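S-M checkpoint control protein rad4 (Schizosaccharomyces pombe, PDB 4BU0) acts in DNA replication and the S–M checkpoint, its first two BRCT domains binding phosphorylated crb2 to establish the DNA damage checkpoint. Local coordinates at residues Q21-E24 / I25-A29. Sequence-based numbering, arbitrary orientation.
Sequences QRTE and ISTKA
Glu24 and Lys28, one helical turn apart, form an i to i+4 salt bridge on helix 19-31, the first helix of the N-terminal BRCT domain and the crossover of the beta-alpha-beta unit between strands 11-15 and 35-36. Lys28 NZ stands 2.8 Å from Glu24 OE2 and meets its anti lone pair, the one turned away from OE1. A fully extended lysine beyond CG (chi2 174°, chi3 177°) is long enough to span the turn, and its methylenes pass over Glu24, CD lying 3.7 Å from Glu24 CG. Replacing Lys28 with an alanine would probably leave the Glu24 carboxylate without its charged mate and uncover the aliphatic part of that glutamate. Both residues also touch helix 74-83, Glu24 at Pro76 and Lys28 at Ile75 and Tyr79.

Four successive i to i+4 backbone bonds run from Ile25 N to Gln21 O through Lys28 N to Glu24 O. Thr23 O accepts from Thr27 N; in one of two conformers, Thr27 OG1 also donates to it at 2.8 Å, from the opposite face of the carbonyl plane. The threonine hydroxyl suits this exposed face because OG1, anti to its own carbonyl carbon (chi1 -58°), reaches back to the preceding turn. Serine is short enough that, in one conformer, Ser26 OG lies 3.0 Å from both Arg22 O and Thr23 O, and its one proton can serve either.

On the inner side, apolar Ile25 is buried against Cys14 of the central strand 11-15 and Ile17. Its side chain crosses that of Gln21 at an angle, CD1 resting 3.8 Å from Gln21 CG.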
loop_
_atom_site.group_PDB
_atom_site.type_symbol
_atom_site.label_atom_id
_atom_site.label_comp_id
_atom_site.label_asym_id
_atom_site.label_seq_id
_atom_site.Cartn_x
_atom_site.Cartn_y
_atom_site.Cartn_z
ATOM N N GLN A 21 -12.738 13.103 -1.640
ATOM C CA GLN A 21 -11.327 13.328 -1.317
ATOM C C GLN A 21 -10.515 13.616 -2.586
ATOM O O GLN A 21 -9.634 14.484 -2.537
ATOM C CB GLN A 21 -10.759 12.126 -0.547
ATOM C CG GLN A 21 -9.333 12.321 -0.051
ATOM C CD GLN A 21 -9.080 11.751 1.324
ATOM O OE1 GLN A 21 -9.545 10.663 1.671
ATOM N NE2 GLN A 21 -8.295 12.461 2.124
ATOM N N ARG A 22 -10.808 12.932 -3.707
ATOM C CA ARG A 22 -10.112 13.172 -4.971
ATOM C C ARG A 22 -10.337 14.613 -5.454
ATOM O O ARG A 22 -9.426 15.251 -5.999
ATOM C CB ARG A 22 -10.611 12.185 -6.034
ATOM C CG ARG A 22 -9.548 11.433 -6.786
ATOM C CD ARG A 22 -10.146 10.236 -7.514
ATOM N NE ARG A 22 -11.224 10.615 -8.437
ATOM C CZ ARG A 22 -12.453 10.102 -8.436
ATOM N NH1 ARG A 22 -12.796 9.173 -7.551
ATOM N NH2 ARG A 22 -13.346 10.509 -9.325
ATOM N N THR A 23 -11.580 15.128 -5.302
ATOM C CA THR A 23 -11.904 16.489 -5.707
ATOM C C THR A 23 -11.136 17.476 -4.835
ATOM O O THR A 23 -10.582 18.444 -5.358
ATOM C CB THR A 23 -13.424 16.694 -5.618
ATOM O OG1 THR A 23 -14.046 15.725 -6.466
ATOM C CG2 THR A 23 -13.847 18.086 -6.059
ATOM N N GLU A 24 -11.044 17.214 -3.513
ATOM C CA GLU A 24 -10.308 18.092 -2.600
ATOM C C GLU A 24 -8.823 18.137 -3.008
ATOM O O GLU A 24 -8.222 19.211 -3.114
ATOM C CB GLU A 24 -10.438 17.567 -1.156
ATOM C CG GLU A 24 -9.597 18.338 -0.165
ATOM C CD GLU A 24 -9.527 17.772 1.234
ATOM O OE1 GLU A 24 -9.982 16.625 1.442
ATOM O OE2 GLU A 24 -8.975 18.464 2.113
ATOM N N ILE A 25 -8.259 16.950 -3.256
ATOM C CA ILE A 25 -6.846 16.829 -3.633
ATOM C C ILE A 25 -6.572 17.534 -4.956
ATOM O O ILE A 25 -5.606 18.291 -5.026
ATOM C CB ILE A 25 -6.443 15.335 -3.683
ATOM C CG1 ILE A 25 -6.318 14.783 -2.248
ATOM C CG2 ILE A 25 -5.119 15.146 -4.498
ATOM C CD1 ILE A 25 -6.352 13.217 -2.172
ATOM N N SER A 26 -7.404 17.301 -5.996
ATOM C CA SER A 26 -7.124 17.941 -7.274
ATOM C C SER A 26 -7.255 19.468 -7.157
ATOM O O SER A 26 -6.404 20.201 -7.689
ATOM C CB SER A 26 -8.035 17.385 -8.359
ATOM O OG SER A 26 -9.400 17.477 -7.997
ATOM N N THR A 27 -8.292 19.969 -6.443
ATOM C CA THR A 27 -8.470 21.410 -6.281
ATOM C C THR A 27 -7.275 22.032 -5.536
ATOM O O THR A 27 -6.722 23.027 -5.975
ATOM C CB THR A 27 -9.789 21.661 -5.535
ATOM O OG1 THR A 27 -10.861 21.071 -6.297
ATOM C CG2 THR A 27 -10.043 23.133 -5.268
ATOM N N LYS A 28 -6.877 21.425 -4.413
ATOM C CA LYS A 28 -5.804 22.006 -3.623
ATOM C C LYS A 28 -4.454 21.853 -4.317
ATOM O O LYS A 28 -3.647 22.797 -4.258
ATOM C CB LYS A 28 -5.788 21.392 -2.216
ATOM C CG LYS A 28 -7.007 21.840 -1.389
ATOM C CD LYS A 28 -7.091 21.125 -0.044
ATOM C CE LYS A 28 -8.285 21.704 0.707
ATOM N NZ LYS A 28 -8.396 21.196 2.092
ATOM N N ALA A 29 -4.215 20.683 -4.963
ATOM C CA ALA A 29 -2.920 20.505 -5.659
ATOM C C ALA A 29 -2.788 21.513 -6.806
ATOM O O ALA A 29 -1.707 22.070 -7.009
ATOM C CB ALA A 29 -2.802 19.094 -6.192
#